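Local atomic coordinates of homoserine kinase (Listeria monocytogenes, PDB entry 3HUL), a protein that probably catalyses the ATP-dependent phosphorylation of L-homoserine to O-phospho-L-homoserine, a late step in threonine biosynthesis. Residues A[6-11]-A[280-285]; A[27-32]-A[89-94]; A[56-61]-A[74-79]; A[95-100]-A[115-120]. One frame throughout, in Å; residues are numbered along the deposited sequence.

Contact 1 (A[6-11]-A[280-285])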
loop_
_atom_site.group_PDB
_atom_site.type_symbol
_atom_site.label_atom_id
_atom_site.label_comp_id
_atom_site.label_asym_id
_atom_site.label_seq_id
_atom_site.Cartn_x
_atom_site.Cartn_y
_atom_site.Cartn_z
ATOM N N ARG A 6 25.671 -3.476 -14.516
ATOM C CA ARG A 6 25.768 -2.699 -13.282
ATOM C C ARG A 6 24.899 -3.341 -12.203
ATOM O O ARG A 6 23.776 -3.739 -12.480
ATOM C CB ARG A 6 25.310 -1.267 -13.516
ATOM C CG ARG A 6 25.687 -0.341 -12.380
ATOM C CD ARG A 6 24.631 0.707 -12.114
ATOM N NE ARG A 6 24.556 1.665 -13.206
ATOM C CZ ARG A 6 25.471 2.601 -13.452
ATOM N NH1 ARG A 6 26.542 2.721 -12.670
ATOM N NH2 ARG A 6 25.319 3.418 -14.493
ATOM N N VAL A 7 25.440 -3.464 -10.986
ATOM C CA VAL A 7 24.752 -4.121 -9.867
ATOM C C VAL A 7 24.965 -3.274 -8.634
ATOM O O VAL A 7 26.104 -2.889 -8.359
ATOM C CB VAL A 7 25.315 -5.536 -9.571
ATOM C CG1 VAL A 7 24.505 -6.218 -8.468
ATOM C CG2 VAL A 7 25.361 -6.415 -10.863
ATOM N N PRO A 8 23.873 -2.980 -7.883
ATOM C CA PRO A 8 23.998 -2.134 -6.713
ATOM C C PRO A 8 24.412 -2.843 -5.403
ATOM O O PRO A 8 24.207 -4.056 -5.236
ATOM C CB PRO A 8 22.592 -1.545 -6.564
ATOM C CG PRO A 8 21.681 -2.602 -7.050
ATOM C CD PRO A 8 22.465 -3.347 -8.145
ATOM N N ALA A 9 25.000 -2.054 -4.499
ATOM C CA ALA A 9 25.237 -2.427 -3.129
ATOM C C ALA A 9 23.905 -2.643 -2.420
ATOM O O ALA A 9 22.869 -2.119 -2.850
ATOM C CB ALA A 9 26.009 -1.330 -2.439
ATOM N N THR A 10 23.938 -3.409 -1.338
ATOM C CA THR A 10 22.746 -3.739 -0.553
ATOM C C THR A 10 23.122 -3.850 0.902
ATOM O O THR A 10 24.238 -4.268 1.244
ATOM C CB THR A 10 22.140 -5.123 -0.957
ATOM O OG1 THR A 10 23.188 -6.092 -0.960
ATOM C CG2 THR A 10 21.497 -5.086 -2.337
ATOM N N THR A 11 22.190 -3.483 1.773
ATOM C CA THR A 11 22.363 -3.691 3.204
ATOM C C THR A 11 21.295 -4.661 3.644
ATOM O O THR A 11 20.107 -4.433 3.413
ATOM C CB THR A 11 22.275 -2.383 4.031
ATOM O OG1 THR A 11 22.430 -2.701 5.416
ATOM C CG2 THR A 11 20.941 -1.654 3.849
ATOM N N ASP A 280 21.706 6.880 -1.246
ATOM C CA ASP A 280 20.280 6.817 -1.394
ATOM C C ASP A 280 19.812 5.367 -1.577
ATOM O O ASP A 280 20.618 4.476 -1.877
ATOM C CB ASP A 280 19.826 7.687 -2.572
ATOM C CG ASP A 280 19.955 9.190 -2.282
ATOM O OD1 ASP A 280 19.366 9.688 -1.304
ATOM O OD2 ASP A 280 20.647 9.877 -3.040
ATOM N N VAL A 281 18.504 5.149 -1.408
ATOM C CA VAL A 281 17.845 3.906 -1.828
ATOM C C VAL A 281 17.951 3.823 -3.340
ATOM O O VAL A 281 17.649 4.786 -4.029
ATOM C CB VAL A 281 16.352 3.852 -1.371
ATOM C CG1 VAL A 281 15.618 2.654 -1.957
ATOM C CG2 VAL A 281 16.243 3.858 0.200
ATOM N N GLU A 282 18.415 2.687 -3.855
ATOM C CA GLU A 282 18.467 2.473 -5.301
ATOM C C GLU A 282 17.249 1.631 -5.729
ATOM O O GLU A 282 17.081 0.482 -5.303
ATOM C CB GLU A 282 19.820 1.836 -5.716
ATOM C CG GLU A 282 19.909 1.341 -7.168
ATOM C CD GLU A 282 19.570 2.425 -8.193
ATOM O OE1 GLU A 282 20.349 3.393 -8.334
ATOM O OE2 GLU A 282 18.526 2.305 -8.872
ATOM N N GLY A 283 16.404 2.231 -6.557
ATOM C CA GLY A 283 15.159 1.633 -6.992
ATOM C C GLY A 283 15.302 0.536 -8.024
ATOM O O GLY A 283 14.435 -0.326 -8.112
ATOM N N SER A 284 16.391 0.561 -8.805
ATOM C CA SER A 284 16.572 -0.404 -9.895
ATOM C C SER A 284 17.515 -1.507 -9.473
ATOM O O SER A 284 18.550 -1.249 -8.874
ATOM C CB SER A 284 17.174 0.281 -11.118
ATOM O OG SER A 284 16.481 1.480 -11.420
ATOM N N GLY A 285 17.179 -2.742 -9.800
ATOM C CA GLY A 285 18.103 -3.812 -9.552
ATOM C C GLY A 285 19.155 -3.871 -10.652
ATOM O O GLY A 285 19.265 -2.965 -11.480
#
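Glu282 sends CG away from its backbone N (chi1 170°) and then folds at chi2 (55°), a course that brings its CG up to Pro8 and turns the carboxylate back over its own loop. CG of Glu282 stands 4.0 Å from CB of Pro8. The proline ring meets the loop with its other two carbons as well: CG lies 3.9 Å from the carbonyl O of Ser284, and CD 4.2 Å from C of Gly285. Pro8 thus touches one side-chain carbon and a length of bare backbone, all by van der Waals contact. The buried Pro8 belongs to strand 3-12 of the large mixed sheet. The loop, in turn, carries the chain from strand 275-280 of the four-stranded antiparallel sheet to strand 287-290, which pairs with strand 3-12, so the contact sits where the C-terminal part of this GHMP kinase fold returns to the N-terminal sheet. Val7, pointing away from the loop, packs on Ala91, Val94 and Ala95 of helix 88-103, while Pro8 also touches Ala24. Within the loop, Glu282 OE2 accepts from Ser284 N at 2.8 Å through its anti lone pair, a fairly straight bond (161° at the hydrogen); Ser284 OG adds a weak one to the same oxygen. The other oxygen, OE1, takes a hydrogen bond with Tyr28 OH. Arg6 makes a cation-pi contact with Tyr28, and its NE stays 6.7 Å from Glu282 OE1, too far for a salt bridge.

Contact 2 (A[27-32]-A[89-94])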
loop_
_atom_site.group_PDB
_atom_site.type_symbol
_atom_site.label_atom_id
_atom_site.label_comp_id
_atom_site.label_asym_id
_atom_site.label_seq_id
_atom_site.Cartn_x
_atom_site.Cartn_y
_atom_site.Cartn_z
ATOM N N LEU A 27 25.568 2.516 -4.505
ATOM C CA LEU A 27 26.982 2.248 -4.789
ATOM C C LEU A 27 26.934 1.084 -5.752
ATOM O O LEU A 27 25.995 0.284 -5.681
ATOM C CB LEU A 27 27.765 1.874 -3.537
ATOM C CG LEU A 27 28.062 2.946 -2.493
ATOM C CD1 LEU A 27 28.660 2.263 -1.253
ATOM C CD2 LEU A 27 29.003 4.082 -3.022
ATOM N N TYR A 28 27.900 1.013 -6.658
ATOM C CA TYR A 28 27.801 0.101 -7.807
ATOM C C TYR A 28 29.032 -0.714 -8.112
ATOM O O TYR A 28 30.155 -0.274 -7.900
ATOM C CB TYR A 28 27.357 0.833 -9.079
ATOM C CG TYR A 28 26.145 1.695 -8.850
ATOM C CD1 TYR A 28 24.866 1.127 -8.783
ATOM C CD2 TYR A 28 26.277 3.066 -8.654
ATOM C CE1 TYR A 28 23.764 1.903 -8.558
ATOM C CE2 TYR A 28 25.182 3.854 -8.422
ATOM C CZ TYR A 28 23.922 3.262 -8.376
ATOM O OH TYR A 28 22.822 4.036 -8.144
ATOM N N LEU A 29 28.769 -1.925 -8.575
ATOM C CA LEU A 29 29.729 -2.769 -9.227
ATOM C C LEU A 29 29.340 -2.648 -10.675
ATOM O O LEU A 29 28.189 -2.944 -11.042
ATOM C CB LEU A 29 29.624 -4.208 -8.706
ATOM C CG LEU A 29 30.355 -5.412 -9.342
ATOM C CD1 LEU A 29 31.456 -5.037 -10.289
ATOM C CD2 LEU A 29 30.884 -6.359 -8.277
ATOM N N THR A 30 30.279 -2.140 -11.476
ATOM C CA THR A 30 30.098 -1.968 -12.912
ATOM C C THR A 30 31.096 -2.808 -13.735
ATOM O O THR A 30 32.319 -2.640 -13.618
ATOM C CB THR A 30 30.224 -0.483 -13.340
ATOM O OG1 THR A 30 29.343 0.329 -12.544
ATOM C CG2 THR A 30 29.852 -0.326 -14.817
ATOM N N LEU A 31 30.558 -3.685 -14.575
ATOM C CA LEU A 31 31.362 -4.452 -15.525
ATOM C C LEU A 31 31.203 -3.939 -16.942
ATOM O O LEU A 31 30.081 -3.686 -17.396
ATOM C CB LEU A 31 30.970 -5.928 -15.517
ATOM C CG LEU A 31 31.285 -6.737 -14.273
ATOM C CD1 LEU A 31 30.579 -8.086 -14.369
ATOM C CD2 LEU A 31 32.780 -6.908 -14.084
ATOM N N ASP A 32 32.330 -3.832 -17.643
ATOM C CA ASP A 32 32.378 -3.458 -19.061
ATOM C C ASP A 32 32.963 -4.655 -19.829
ATOM O O ASP A 32 34.152 -4.934 -19.719
ATOM C CB ASP A 32 33.241 -2.188 -19.204
ATOM C CG ASP A 32 33.237 -1.590 -20.621
ATOM O OD1 ASP A 32 33.597 -0.391 -20.747
ATOM O OD2 ASP A 32 32.901 -2.291 -21.600
ATOM N N SER A 89 30.262 -8.777 -1.912
ATOM C CA SER A 89 30.263 -10.165 -2.308
ATOM C C SER A 89 29.004 -10.500 -3.122
ATOM O O SER A 89 29.063 -11.163 -4.179
ATOM C CB SER A 89 30.370 -11.031 -1.063
ATOM O OG SER A 89 30.016 -12.372 -1.364
ATOM N N SER A 90 27.859 -10.031 -2.650
ATOM C CA SER A 90 26.606 -10.432 -3.286
ATOM C C SER A 90 26.439 -9.739 -4.638
ATOM O O SER A 90 25.854 -10.304 -5.549
ATOM C CB SER A 90 25.407 -10.171 -2.359
ATOM O OG SER A 90 24.594 -9.087 -2.837
ATOM N N ALA A 91 26.959 -8.522 -4.766
ATOM C CA ALA A 91 26.930 -7.826 -6.056
ATOM C C ALA A 91 27.762 -8.566 -7.128
ATOM O O ALA A 91 27.346 -8.623 -8.318
ATOM C CB ALA A 91 27.393 -6.379 -5.926
ATOM N N ALA A 92 28.891 -9.155 -6.700
ATOM C CA ALA A 92 29.764 -9.900 -7.609
ATOM C C ALA A 92 29.079 -11.173 -8.098
ATOM O O ALA A 92 29.119 -11.480 -9.300
ATOM C CB ALA A 92 31.176 -10.183 -6.963
ATOM N N VAL A 93 28.410 -11.886 -7.193
ATOM C CA VAL A 93 27.654 -13.078 -7.555
ATOM C C VAL A 93 26.533 -12.737 -8.566
ATOM O O VAL A 93 26.417 -13.354 -9.622
ATOM C CB VAL A 93 27.045 -13.767 -6.309
ATOM C CG1 VAL A 93 26.010 -14.817 -6.737
ATOM C CG2 VAL A 93 28.154 -14.386 -5.396
ATOM N N VAL A 94 25.735 -11.727 -8.245
ATOM C CA VAL A 94 24.710 -11.244 -9.178
ATOM C C VAL A 94 25.312 -10.822 -10.532
ATOM O O VAL A 94 24.757 -11.123 -11.566
ATOM C CB VAL A 94 23.879 -10.100 -8.532
ATOM C CG1 VAL A 94 22.940 -9.415 -9.571
ATOM C CG2 VAL A 94 23.131 -10.639 -7.324
#
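Leu29 meets Ala91 and Ala92 near the start of strand 27-36, whose residues, taken in order, face opposite sides of the sheet. Tyr28 directs its side chain away from the helix, and Leu29 points at it. CB of Leu29 lies 4.2 Å from CB of Ala91, and CG leaves anti to N (chi1 170°), carrying CD2 onward to the neighbouring residue. There CD2 rests over the peptide that joins the two alanines, 4.0 Å from C of Ala91 and 3.8 Å from both N and CA of Ala92; CB of Ala92 is 4.1 Å from the same methyl. It is a nearly eclipsed turn about the CB-CG bond, with chi2 at 15°, that lays CD2 on this peptide. Thr30 again faces the far side, joined to Thr77 through backbone bonds. Leu31 returns to the helix side, but one methyl, CD1, meets Ala95, one turn further along helix 88-103, and the other, CD2, meets Met76 of strand 72-78. Helix 88-103 lies against the mixed sheet in the N-terminal part of this GHMP kinase, and the first turn of this helix holds Ser89, Ser90 and Ala91 of the predicted ATP site. One leucine against two alanines brings the backbones close, with CA of Leu29 6.6 Å from CA of Ala91; the fit therefore rests on small size and complementary shape, not on directional polar bonds.

Contact 3 (A[56-61]-A[74-79])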
loop_
_atom_site.group_PDB
_atom_site.type_symbol
_atom_site.label_atom_id
_atom_site.label_comp_id
_atom_site.label_asym_id
_atom_site.label_seq_id
_atom_site.Cartn_x
_atom_site.Cartn_y
_atom_site.Cartn_z
ATOM N N ASN A 56 38.273 -15.080 -9.791
ATOM C CA ASN A 56 37.360 -14.020 -9.391
ATOM C C ASN A 56 35.937 -14.560 -9.295
ATOM O O ASN A 56 35.473 -15.303 -10.181
ATOM C CB ASN A 56 37.398 -12.832 -10.351
ATOM C CG ASN A 56 36.569 -11.670 -9.854
ATOM O OD1 ASN A 56 35.342 -11.766 -9.759
ATOM N ND2 ASN A 56 37.230 -10.578 -9.501
ATOM N N VAL A 57 35.266 -14.187 -8.202
ATOM C CA VAL A 57 33.903 -14.630 -7.883
ATOM C C VAL A 57 32.930 -14.503 -9.080
ATOM O O VAL A 57 32.200 -15.448 -9.407
ATOM C CB VAL A 57 33.398 -13.873 -6.607
ATOM C CG1 VAL A 57 31.902 -13.919 -6.465
ATOM C CG2 VAL A 57 34.086 -14.443 -5.347
ATOM N N ILE A 58 32.960 -13.344 -9.737
ATOM C CA ILE A 58 32.127 -13.060 -10.912
ATOM C C ILE A 58 32.270 -14.138 -11.976
ATOM O O ILE A 58 31.280 -14.710 -12.437
ATOM C CB ILE A 58 32.486 -11.676 -11.525
ATOM C CG1 ILE A 58 32.407 -10.585 -10.452
ATOM C CG2 ILE A 58 31.611 -11.374 -12.729
ATOM C CD1 ILE A 58 32.945 -9.269 -10.853
ATOM N N ILE A 59 33.513 -14.442 -12.333
ATOM C CA ILE A 59 33.800 -15.444 -13.371
ATOM C C ILE A 59 33.454 -16.878 -12.946
ATOM O O ILE A 59 32.808 -17.613 -13.714
ATOM C CB ILE A 59 35.266 -15.297 -13.904
ATOM C CG1 ILE A 59 35.488 -13.859 -14.399
ATOM C CG2 ILE A 59 35.532 -16.297 -15.048
ATOM C CD1 ILE A 59 36.948 -13.424 -14.508
ATOM N N GLU A 60 33.835 -17.280 -11.726
ATOM C CA GLU A 60 33.466 -18.622 -11.215
ATOM C C GLU A 60 31.962 -18.782 -11.182
ATOM O O GLU A 60 31.429 -19.873 -11.488
ATOM C CB GLU A 60 33.996 -18.894 -9.786
ATOM C CG GLU A 60 35.502 -18.689 -9.557
ATOM C CD GLU A 60 36.007 -19.355 -8.264
ATOM O OE1 GLU A 60 35.556 -18.963 -7.161
ATOM O OE2 GLU A 60 36.861 -20.273 -8.356
ATOM N N THR A 61 31.262 -17.710 -10.782
ATOM C CA THR A 61 29.805 -17.763 -10.748
ATOM C C THR A 61 29.329 -17.935 -12.186
ATOM O O THR A 61 28.510 -18.796 -12.471
ATOM C CB THR A 61 29.136 -16.479 -10.137
ATOM O OG1 THR A 61 29.647 -16.194 -8.830
ATOM C CG2 THR A 61 27.641 -16.648 -10.086
ATOM N N LEU A 74 37.461 -8.126 -19.474
ATOM C CA LEU A 74 36.422 -7.286 -18.843
ATOM C C LEU A 74 37.092 -6.167 -18.095
ATOM O O LEU A 74 38.252 -6.292 -17.720
ATOM C CB LEU A 74 35.553 -8.091 -17.861
ATOM C CG LEU A 74 34.980 -9.421 -18.345
ATOM C CD1 LEU A 74 35.830 -10.570 -17.839
ATOM C CD2 LEU A 74 33.555 -9.616 -17.889
ATOM N N VAL A 75 36.365 -5.072 -17.900
ATOM C CA VAL A 75 36.815 -3.950 -17.081
ATOM C C VAL A 75 35.789 -3.752 -15.967
ATOM O O VAL A 75 34.583 -3.730 -16.232
ATOM C CB VAL A 75 36.939 -2.638 -17.908
ATOM C CG1 VAL A 75 37.643 -1.544 -17.098
ATOM C CG2 VAL A 75 37.659 -2.892 -19.249
ATOM N N MET A 76 36.285 -3.585 -14.738
ATOM C CA MET A 76 35.467 -3.533 -13.520
ATOM C C MET A 76 35.681 -2.224 -12.775
ATOM O O MET A 76 36.811 -1.893 -12.421
ATOM C CB MET A 76 35.823 -4.695 -12.581
ATOM C CG MET A 76 34.626 -5.353 -11.878
ATOM S SD MET A 76 34.785 -5.776 -10.119
ATOM C CE MET A 76 35.998 -7.071 -10.125
ATOM N N THR A 77 34.596 -1.483 -12.550
ATOM C CA THR A 77 34.573 -0.351 -11.621
ATOM C C THR A 77 33.704 -0.808 -10.450
ATOM O O THR A 77 32.651 -1.421 -10.650
ATOM C CB THR A 77 33.958 0.916 -12.283
ATOM O OG1 THR A 77 34.855 1.421 -13.272
ATOM C CG2 THR A 77 33.704 2.017 -11.275
ATOM N N CYS A 78 34.152 -0.544 -9.232
ATOM C CA CYS A 78 33.389 -0.924 -8.055
ATOM C C CYS A 78 33.720 -0.019 -6.900
ATOM O O CYS A 78 34.846 -0.032 -6.401
ATOM C CB CYS A 78 33.636 -2.383 -7.669
ATOM S SG CYS A 78 32.475 -3.001 -6.394
ATOM N N ASP A 79 32.733 0.773 -6.487
ATOM C CA ASP A 79 32.877 1.627 -5.313
ATOM C C ASP A 79 32.108 1.090 -4.097
ATOM O O ASP A 79 31.884 1.804 -3.127
ATOM C CB ASP A 79 32.594 3.113 -5.638
ATOM C CG ASP A 79 31.124 3.409 -5.972
ATOM O OD1 ASP A 79 30.375 2.515 -6.440
ATOM O OD2 ASP A 79 30.721 4.579 -5.776
#
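The carboxamide of Asn56 meets the end of Met76 with its nitrogen side: ND2 of Asn56 lies 3.8 Å from CE of Met76, and this methyl stands off the amide plane. The rotation of the amide is fixed by two hydrogen bonds. OD1 accepts from Ile58 N at 2.9 Å, the donor lying in the carbonyl plane, and ND2 bonds to Pro51 O. The first is a capping bond, with Asn56 at the N-cap of helix 57-65, and it satisfies an N-H of the opening turn. Beside the amide, Ile58 and Met76 reach toward each other tip to tip. CD1 of Ile58 is 3.8 Å from CE and 4.0 Å from SD of Met76. The methionine is bent at chi2 and chi3, and CG1 of Ile58 lies beside its own backbone N (chi1 -54°), which carries CD1 out toward the sulfur end. CE is thus shared by a buried polar cap and an aliphatic tip. Leu29 of strand 27-36 and Ile42 of strand 41-43 also touch Met76. The helix covers the sheet here as the middle member of a beta-alpha-beta unit formed by strand 41-43, helix 57-65 and strand 72-78.

Contact 4 (A[95-100]-A[115-120])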
loop_
_atom_site.group_PDB
_atom_site.type_symbol
_atom_site.label_atom_id
_atom_site.label_comp_id
_atom_site.label_asym_id
_atom_site.label_seq_id
_atom_site.Cartn_x
_atom_site.Cartn_y
_atom_site.Cartn_z
ATOM N N ALA A 95 26.439 -10.135 -10.512
ATOM C CA ALA A 95 27.120 -9.742 -11.747
ATOM C C ALA A 95 27.547 -10.947 -12.611
ATOM O O ALA A 95 27.428 -10.905 -13.842
ATOM C CB ALA A 95 28.308 -8.865 -11.427
ATOM N N GLY A 96 28.015 -12.017 -11.964
ATOM C CA GLY A 96 28.380 -13.245 -12.655
ATOM C C GLY A 96 27.187 -13.931 -13.259
ATOM O O GLY A 96 27.257 -14.478 -14.360
ATOM N N ILE A 97 26.075 -13.904 -12.540
ATOM C CA ILE A 97 24.832 -14.418 -13.079
ATOM C C ILE A 97 24.417 -13.643 -14.342
ATOM O O ILE A 97 24.019 -14.244 -15.346
ATOM C CB ILE A 97 23.748 -14.391 -12.022
ATOM C CG1 ILE A 97 24.091 -15.403 -10.919
ATOM C CG2 ILE A 97 22.378 -14.703 -12.616
ATOM C CD1 ILE A 97 23.272 -15.194 -9.616
ATOM N N GLU A 98 24.536 -12.317 -14.297
ATOM C CA GLU A 98 24.132 -11.478 -15.437
ATOM C C GLU A 98 25.071 -11.718 -16.620
ATOM O O GLU A 98 24.633 -11.760 -17.771
ATOM C CB GLU A 98 24.160 -10.002 -15.054
ATOM C CG GLU A 98 23.102 -9.628 -14.030
ATOM C CD GLU A 98 21.749 -9.386 -14.659
ATOM O OE1 GLU A 98 21.299 -10.171 -15.515
ATOM O OE2 GLU A 98 21.123 -8.382 -14.296
ATOM N N LEU A 99 26.362 -11.870 -16.327
ATOM C CA LEU A 99 27.338 -12.220 -17.366
ATOM C C LEU A 99 26.950 -13.510 -18.113
ATOM O O LEU A 99 26.826 -13.510 -19.337
ATOM C CB LEU A 99 28.743 -12.321 -16.771
ATOM C CG LEU A 99 29.932 -12.440 -17.718
ATOM C CD1 LEU A 99 30.198 -11.134 -18.450
ATOM C CD2 LEU A 99 31.156 -12.859 -16.904
ATOM N N ALA A 100 26.710 -14.584 -17.371
ATOM C CA ALA A 100 26.401 -15.867 -17.965
ATOM C C ALA A 100 25.082 -15.810 -18.716
ATOM O O ALA A 100 24.939 -16.373 -19.825
ATOM C CB ALA A 100 26.337 -16.944 -16.890
ATOM N N ARG A 115 16.608 -16.748 -7.203
ATOM C CA ARG A 115 16.716 -18.109 -6.683
ATOM C C ARG A 115 18.159 -18.580 -6.731
ATOM O O ARG A 115 18.655 -19.173 -5.763
ATOM C CB ARG A 115 15.819 -19.128 -7.413
ATOM C CG ARG A 115 16.049 -20.547 -6.834
ATOM C CD ARG A 115 15.786 -21.726 -7.768
ATOM N NE ARG A 115 16.370 -21.675 -9.116
ATOM C CZ ARG A 115 17.530 -22.228 -9.489
ATOM N NH1 ARG A 115 18.325 -22.849 -8.621
ATOM N NH2 ARG A 115 17.904 -22.148 -10.753
ATOM N N ILE A 116 18.831 -18.292 -7.847
ATOM C CA ILE A 116 20.177 -18.814 -8.109
ATOM C C ILE A 116 21.201 -18.132 -7.222
ATOM O O ILE A 116 22.082 -18.784 -6.650
ATOM C CB ILE A 116 20.576 -18.648 -9.604
ATOM C CG1 ILE A 116 19.763 -19.617 -10.490
ATOM C CG2 ILE A 116 22.090 -18.810 -9.798
ATOM C CD1 ILE A 116 19.768 -19.273 -11.979
ATOM N N ALA A 117 21.075 -16.815 -7.100
ATOM C CA ALA A 117 21.996 -16.045 -6.263
ATOM C C ALA A 117 21.855 -16.400 -4.783
ATOM O O ALA A 117 22.852 -16.432 -4.047
ATOM C CB ALA A 117 21.811 -14.531 -6.492
ATOM N N ALA A 118 20.630 -16.679 -4.359
ATOM C CA ALA A 118 20.355 -16.989 -2.947
ATOM C C ALA A 118 20.903 -18.377 -2.574
ATOM O O ALA A 118 21.484 -18.561 -1.501
ATOM C CB ALA A 118 18.838 -16.897 -2.659
ATOM N N GLU A 119 20.737 -19.332 -3.491
ATOM C CA GLU A 119 21.328 -20.674 -3.365
ATOM C C GLU A 119 22.854 -20.595 -3.228
ATOM O O GLU A 119 23.442 -21.291 -2.405
ATOM C CB GLU A 119 20.915 -21.507 -4.576
ATOM C CG GLU A 119 21.204 -22.996 -4.516
ATOM C CD GLU A 119 20.601 -23.741 -5.727
ATOM O OE1 GLU A 119 19.371 -23.597 -5.993
ATOM O OE2 GLU A 119 21.365 -24.464 -6.416
ATOM N N ILE A 120 23.491 -19.733 -4.020
ATOM C CA ILE A 120 24.940 -19.536 -3.920
ATOM C C ILE A 120 25.333 -18.905 -2.595
ATOM O O ILE A 120 26.286 -19.356 -1.940
ATOM C CB ILE A 120 25.506 -18.660 -5.063
ATOM C CG1 ILE A 120 25.376 -19.389 -6.411
ATOM C CG2 ILE A 120 26.961 -18.301 -4.785
ATOM C CD1 ILE A 120 25.777 -18.519 -7.613
#
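Ile97 drives its CD1 into the surface of the other helix at Ala117, and here the packing is tight: CD1 lies 3.5 Å from CB and 3.7 Å from CA of Ala117. The same methyl is 3.8 Å from CG2 of Ile116, whose side chain crosses that of Ile97 obliquely, so that CG1 of Ile97 comes to 4.1 Å from CG2 as well. CG1 of Ile97 sits beside its backbone N (chi1 -67°) and the chain then runs out extended, which gives the branch its reach. The small alanine receives the tip, and the contact is wholly aliphatic. Toward solvent it thins. The exposed Ile120 points at helix 88-103 but its side chain stays 4.6 Å from segment 95-100, though it does touch Val93 of the same helix. On helix 110-121, Arg115 NH1 makes a salt bridge with Glu119 OE1 at 2.9 Å, one turn apart, with a weak hydrogen bond in the same pair; Glu119 lies at the edge of the guanidinium, while CG1 of Ile116 sits 3.1 Å above one face, offset toward its rim. This is helix-helix packing within the N-terminal part of the GHMP kinase, joining helix 88-103 to helix 110-121, its successor in the chain. Thr61 of helix 57-65 touches both Ile97 and Ile120, Glu98 forms a salt bridge with Lys113, Leu99 turns to Ile5 of strand 3-12, and Arg115 and Ala118 touch Asp145 of strand 144-150.

In the fold
Contacts 2, 3 and 4 are buried and lie on the same side of the chain's centre; contact 1, nearer that centre, is only partly buried because its loop is partly exposed. Strands 3-12, 27-36 and 72-78 of contacts 1, 2 and 3 are successive neighbours in one sheet, joined by backbone bonds such as Val7 N to Leu29 O and Thr30 N to Thr77 O. Contacts 2 and 4 share helix 88-103, and Ile58 CG2 of contact 3 reaches Gly96. Contacts 2 and 4 are aliphatic, contact 3 adds an amide cap, and contact 1 is van der Waals too, its carboxylate bonding within the loop and to Tyr28 of contact 2.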